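Local coordinates for hypothetical protein AF2331 (Archaeoglobus fulgidus, PDB 2FDO), which is of unknown function but forms an unusual interdigitated dimer with a new type of alpha + beta fold, at residues A[28-33]-A[53-58]; A[36-41]-A[49-54]. All blocks are in the same frame, centred on the assembly; numbering follows the deposited sequence.

Contact 1: residues A[28-33]-A[53-58]; sequences VVSSDV and AEFAFP
S30 reaches across to A56 at the place where the two long strands of a beta hairpin, 25-41 and 48-58, part company. The first strand is broken here by an ST turn at S30 and an inverse gamma turn centred on D32, and the short axes of 28-30 and 53-58 lie at 127°, 7.4 Å apart at their closest. The S30 hydroxyl bridges the gap. With OG anti to the backbone N (chi1 157°), it donates to A56 O at 2.7 Å, coming in tilted from the carbonyl plane, and the same OG accepts from D32 N within its own turn, so two bonds grip one buried hydroxyl. The CB of S30 rests against the CB of F57, while V28 CG1 makes a looser apolar touch on the F57 ring.

Beyond the turn the strands rejoin. A56 N donates to D32 O in the carbonyl plane, and the CB of A56 lies beside the D32 carboxylate, whose OD2 bonds to H2 of the second subunit. V33 and F55 then form an antiparallel non-hydrogen-bonded pair with side chains on the same face, their CA atoms 4.5 Å apart. A chi1 of -57° sets F55 CG anti to its carbonyl carbon and beside its N, and the ring meets S30 O obliquely, its CD2 3.6 Å from that oxygen. Strand 53-58 also pairs in an antiparallel ladder with the second subunit, carrying the sheet across the interface, and A76 of that subunit packs on F55. On the hairpin side, V33 sends its CG2 branch obliquely to the F55 ring, 3.5 Å from CE2, while its CG1 turns to E54 O.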
loop_
_atom_site.group_PDB
_atom_site.type_symbol
_atom_site.label_atom_id
_atom_site.label_comp_id
_atom_site.label_asym_id
_atom_site.label_seq_id
_atom_site.Cartn_x
_atom_site.Cartn_y
_atom_site.Cartn_z
ATOM N N VAL A 28 4.791 -7.782 4.372
ATOM C CA VAL A 28 5.786 -6.752 4.299
ATOM C C VAL A 28 5.034 -5.419 4.169
ATOM O O VAL A 28 4.139 -5.265 3.305
ATOM C CB VAL A 28 6.641 -6.949 3.078
ATOM C CG1 VAL A 28 7.543 -5.722 2.828
ATOM C CG2 VAL A 28 7.438 -8.268 3.178
ATOM N N VAL A 29 5.364 -4.497 5.077
ATOM C CA VAL A 29 4.688 -3.215 5.201
ATOM C C VAL A 29 5.731 -2.147 4.919
ATOM O O VAL A 29 6.799 -2.186 5.484
ATOM C CB VAL A 29 4.118 -3.003 6.596
ATOM C CG1 VAL A 29 3.490 -1.598 6.708
ATOM C CG2 VAL A 29 3.078 -4.089 6.922
ATOM N N SER A 30 5.430 -1.192 4.050
ATOM C CA SER A 30 6.345 -0.104 3.856
ATOM C C SER A 30 5.577 1.193 4.049
ATOM O O SER A 30 4.527 1.404 3.467
ATOM C CB SER A 30 6.891 -0.146 2.451
ATOM O OG SER A 30 7.356 1.161 2.052
ATOM N N SER A 31 6.113 2.085 4.853
ATOM C CA SER A 31 5.589 3.433 4.897
ATOM C C SER A 31 6.569 4.378 4.186
ATOM O O SER A 31 6.485 5.569 4.352
ATOM C CB SER A 31 5.354 3.835 6.340
ATOM O OG SER A 31 6.576 3.753 7.078
ATOM N N ASP A 32 7.468 3.849 3.353
ATOM C CA ASP A 32 8.526 4.649 2.701
ATOM C C ASP A 32 7.999 5.241 1.386
ATOM O O ASP A 32 8.229 4.696 0.291
ATOM C CB ASP A 32 9.768 3.760 2.488
ATOM C CG ASP A 32 11.024 4.536 2.194
ATOM O OD1 ASP A 32 11.019 5.788 2.251
ATOM O OD2 ASP A 32 12.084 3.899 1.939
ATOM N N VAL A 33 7.263 6.338 1.478
ATOM C CA VAL A 33 6.688 6.940 0.285
ATOM C C VAL A 33 7.754 7.722 -0.452
ATOM O O VAL A 33 8.259 8.699 0.084
ATOM C CB VAL A 33 5.561 7.888 0.606
ATOM C CG1 VAL A 33 4.997 8.517 -0.694
ATOM C CG2 VAL A 33 4.476 7.156 1.344
ATOM N N ALA A 53 0.792 7.116 -5.396
ATOM C CA ALA A 53 1.641 7.029 -4.221
ATOM C C ALA A 53 2.595 5.867 -4.469
ATOM O O ALA A 53 2.166 4.764 -4.830
ATOM C CB ALA A 53 0.830 6.798 -3.010
ATOM N N GLU A 54 3.880 6.151 -4.315
ATOM C CA GLU A 54 4.907 5.220 -4.648
ATOM C C GLU A 54 5.644 4.880 -3.365
ATOM O O GLU A 54 5.984 5.786 -2.592
ATOM C CB GLU A 54 5.904 5.852 -5.655
ATOM C CG GLU A 54 7.078 4.909 -5.971
ATOM C CD GLU A 54 8.111 5.551 -6.885
ATOM O OE1 GLU A 54 8.830 6.512 -6.454
ATOM O OE2 GLU A 54 8.189 5.074 -8.056
ATOM N N PHE A 55 5.942 3.602 -3.184
ATOM C CA PHE A 55 6.546 3.111 -1.972
ATOM C C PHE A 55 7.708 2.297 -2.377
ATOM O O PHE A 55 7.652 1.635 -3.432
ATOM C CB PHE A 55 5.596 2.183 -1.140
ATOM C CG PHE A 55 4.295 2.829 -0.751
ATOM C CD1 PHE A 55 3.237 2.861 -1.636
ATOM C CD2 PHE A 55 4.136 3.412 0.496
ATOM C CE1 PHE A 55 2.018 3.455 -1.272
ATOM C CE2 PHE A 55 2.933 3.997 0.854
ATOM C CZ PHE A 55 1.866 3.990 -0.021
ATOM N N ALA A 56 8.722 2.347 -1.509
ATOM C CA ALA A 56 9.985 1.646 -1.617
ATOM C C ALA A 56 10.052 0.563 -0.572
ATOM O O ALA A 56 9.538 0.708 0.549
ATOM C CB ALA A 56 11.121 2.596 -1.361
ATOM N N PHE A 57 10.737 -0.512 -0.890
ATOM C CA PHE A 57 11.029 -1.477 0.154
ATOM C C PHE A 57 12.188 -2.432 -0.265
ATOM O O PHE A 57 12.361 -2.762 -1.456
ATOM C CB PHE A 57 9.744 -2.177 0.661
ATOM C CG PHE A 57 8.948 -2.814 -0.419
ATOM C CD1 PHE A 57 9.213 -4.129 -0.797
ATOM C CD2 PHE A 57 7.946 -2.085 -1.075
ATOM C CE1 PHE A 57 8.506 -4.726 -1.836
ATOM C CE2 PHE A 57 7.216 -2.651 -2.106
ATOM C CZ PHE A 57 7.506 -3.983 -2.503
ATOM N N PRO A 58 13.033 -2.801 0.707
ATOM C CA PRO A 58 14.268 -3.467 0.271
ATOM C C PRO A 58 13.952 -4.801 -0.384
ATOM O O PRO A 58 13.008 -5.479 0.013
ATOM C CB PRO A 58 15.067 -3.630 1.557
ATOM C CG PRO A 58 14.125 -3.478 2.648
ATOM C CD PRO A 58 12.968 -2.626 2.171
#

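Contact 2: residues A[36-41]-A[49-54]; sequences FCKKLS and EYCFAE
K39 lays its side chain over one face of the F52 ring, the two crossing at about a right angle. Beyond CG the lysine is extended: its CE sits 4.0 Å above the ring centre in a CH-pi contact, and NZ continues over the same face as a cation-pi partner, 4.4 Å from the centroid. C37 O lies at the edge of that ring, in its plane, while accepting from F52 N at 2.7 Å. F36, with CG anti to the backbone N (chi1 175°), swings its ring across the neighbouring strand to bring CD1 within 3.8 Å of A53 CB, which meets the ring edge, and CZ against C51 CB.

On this F36 face K38 bends at chi2 and chi3 to cross the extended E49 obliquely. Its CE is 3.2 Å from E49 OE2, but the salt bridge from NZ to OE1 is long at 3.8 Å. With an alanine in place of E49, the carboxylate and the CG beside L40 CD2 are gone, which is likely to leave K38 NZ without its charged mate here and the leucine less supported. Hydrogen-bonded pairs C37-F52 and K39-Y50, alternating with non-hydrogen-bonded ones, are the register of an antiparallel beta hairpin.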
loop_
_atom_site.group_PDB
_atom_site.type_symbol
_atom_site.label_atom_id
_atom_site.label_comp_id
_atom_site.label_asym_id
_atom_site.label_seq_id
_atom_site.Cartn_x
_atom_site.Cartn_y
_atom_site.Cartn_z
ATOM N N PHE A 36 4.640 11.173 -4.454
ATOM C CA PHE A 36 3.202 11.260 -4.377
ATOM C C PHE A 36 2.756 12.472 -5.185
ATOM O O PHE A 36 3.342 13.522 -5.066
ATOM C CB PHE A 36 2.773 11.430 -2.941
ATOM C CG PHE A 36 1.298 11.658 -2.786
ATOM C CD1 PHE A 36 0.448 10.595 -2.506
ATOM C CD2 PHE A 36 0.758 12.933 -2.953
ATOM C CE1 PHE A 36 -0.908 10.797 -2.398
ATOM C CE2 PHE A 36 -0.581 13.150 -2.853
ATOM C CZ PHE A 36 -1.429 12.078 -2.576
ATOM N N CYS A 37 1.709 12.326 -5.991
ATOM C CA CYS A 37 1.211 13.399 -6.841
ATOM C C CYS A 37 -0.143 12.998 -7.394
ATOM O O CYS A 37 -0.591 11.884 -7.168
ATOM C CB CYS A 37 2.142 13.623 -8.027
ATOM S SG CYS A 37 2.125 12.177 -9.105
ATOM N N LYS A 38 -0.751 13.906 -8.157
ATOM C CA LYS A 38 -2.043 13.704 -8.808
ATOM C C LYS A 38 -1.859 13.891 -10.286
ATOM O O LYS A 38 -1.045 14.684 -10.715
ATOM C CB LYS A 38 -3.084 14.734 -8.348
ATOM C CG LYS A 38 -3.398 14.656 -6.895
ATOM C CD LYS A 38 -4.849 14.873 -6.652
ATOM C CE LYS A 38 -5.133 16.308 -6.332
ATOM N NZ LYS A 38 -6.396 16.348 -5.527
ATOM N N LYS A 39 -2.606 13.135 -11.076
ATOM C CA LYS A 39 -2.551 13.283 -12.527
ATOM C C LYS A 39 -3.948 13.120 -13.033
ATOM O O LYS A 39 -4.788 12.456 -12.376
ATOM C CB LYS A 39 -1.711 12.186 -13.169
ATOM C CG LYS A 39 -0.306 12.098 -12.688
ATOM C CD LYS A 39 0.368 10.981 -13.410
ATOM C CE LYS A 39 1.538 10.479 -12.671
ATOM N NZ LYS A 39 2.025 9.326 -13.472
ATOM N N LEU A 40 -4.173 13.678 -14.209
ATOM C CA LEU A 40 -5.441 13.587 -14.872
ATOM C C LEU A 40 -5.360 12.579 -16.004
ATOM O O LEU A 40 -4.268 12.363 -16.529
ATOM C CB LEU A 40 -5.767 14.969 -15.454
ATOM C CG LEU A 40 -5.805 16.135 -14.473
ATOM C CD1 LEU A 40 -5.691 17.403 -15.255
ATOM C CD2 LEU A 40 -7.097 16.115 -13.639
ATOM N N SER A 41 -6.496 11.986 -16.388
ATOM C CA SER A 41 -6.607 11.151 -17.598
ATOM C C SER A 41 -8.007 11.228 -18.202
ATOM O O SER A 41 -8.984 11.218 -17.494
ATOM C CB SER A 41 -6.205 9.671 -17.366
ATOM O OG SER A 41 -6.364 9.219 -16.027
ATOM N N GLU A 49 -9.215 12.609 -12.136
ATOM C CA GLU A 49 -7.983 12.773 -11.392
ATOM C C GLU A 49 -7.702 11.595 -10.409
ATOM O O GLU A 49 -8.611 11.099 -9.737
ATOM C CB GLU A 49 -8.084 14.083 -10.664
ATOM C CG GLU A 49 -6.805 14.666 -10.155
ATOM C CD GLU A 49 -7.120 15.903 -9.335
ATOM O OE1 GLU A 49 -8.245 15.924 -8.769
ATOM O OE2 GLU A 49 -6.282 16.836 -9.251
ATOM N N TYR A 50 -6.439 11.157 -10.374
ATOM C CA TYR A 50 -5.987 10.080 -9.532
ATOM C C TYR A 50 -4.799 10.541 -8.704
ATOM O O TYR A 50 -4.033 11.418 -9.131
ATOM C CB TYR A 50 -5.682 8.820 -10.363
ATOM C CG TYR A 50 -6.924 8.248 -11.005
ATOM C CD1 TYR A 50 -7.321 8.666 -12.277
ATOM C CD2 TYR A 50 -7.739 7.318 -10.326
ATOM C CE1 TYR A 50 -8.466 8.170 -12.876
ATOM C CE2 TYR A 50 -8.905 6.820 -10.901
ATOM C CZ TYR A 50 -9.265 7.252 -12.174
ATOM O OH TYR A 50 -10.402 6.770 -12.797
ATOM N N CYS A 51 -4.668 9.982 -7.498
ATOM C CA CYS A 51 -3.467 10.174 -6.716
ATOM C C CYS A 51 -2.573 8.993 -6.942
ATOM O O CYS A 51 -3.040 7.866 -7.091
ATOM C CB CYS A 51 -3.740 10.231 -5.229
ATOM S SG CYS A 51 -5.133 11.224 -4.692
ATOM N N PHE A 52 -1.276 9.268 -6.923
ATOM C CA PHE A 52 -0.285 8.271 -7.191
ATOM C C PHE A 52 0.652 8.272 -6.018
ATOM O O PHE A 52 1.217 9.301 -5.644
ATOM C CB PHE A 52 0.412 8.619 -8.507
ATOM C CG PHE A 52 -0.505 8.500 -9.719
ATOM C CD1 PHE A 52 -1.432 9.519 -10.038
ATOM C CD2 PHE A 52 -0.478 7.350 -10.526
ATOM C CE1 PHE A 52 -2.298 9.390 -11.162
ATOM C CE2 PHE A 52 -1.375 7.214 -11.655
ATOM C CZ PHE A 52 -2.271 8.264 -11.961
ATOM N N ALA A 53 0.792 7.116 -5.396
ATOM C CA ALA A 53 1.641 7.029 -4.221
ATOM C C ALA A 53 2.595 5.867 -4.469
ATOM O O ALA A 53 2.166 4.764 -4.830
ATOM C CB ALA A 53 0.830 6.798 -3.010
ATOM N N GLU A 54 3.880 6.151 -4.315
ATOM C CA GLU A 54 4.907 5.220 -4.648
ATOM C C GLU A 54 5.644 4.880 -3.365
ATOM O O GLU A 54 5.984 5.786 -2.592
ATOM C CB GLU A 54 5.904 5.852 -5.655
ATOM C CG GLU A 54 7.078 4.909 -5.971
ATOM C CD GLU A 54 8.111 5.551 -6.885
ATOM O OE1 GLU A 54 8.830 6.512 -6.454
ATOM O OE2 GLU A 54 8.189 5.074 -8.056
#

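In the fold
Contacts 1 and 2 are successive parts of one hairpin, with centres 16 Å apart. They share A53 and E54 on strand 48-58, and between them T34 and D35 keep the partner strand bonded to the E54 backbone, while T34 OG1 also holds E54 OE1. Contact 2 is the regular arm nearer the hairpin turn, the axes of 36-41 and 49-54 coming within 4.6 Å; the strands draw apart only beyond the V33-F55 pair of contact 1, on the 28-30 side. Both contacts touch the second subunit, which pairs in antiparallel ladders with residues Y50 to P58 and also with V28 to S30, so the sheet runs on across the interface, consistent with the interdigitated dimer.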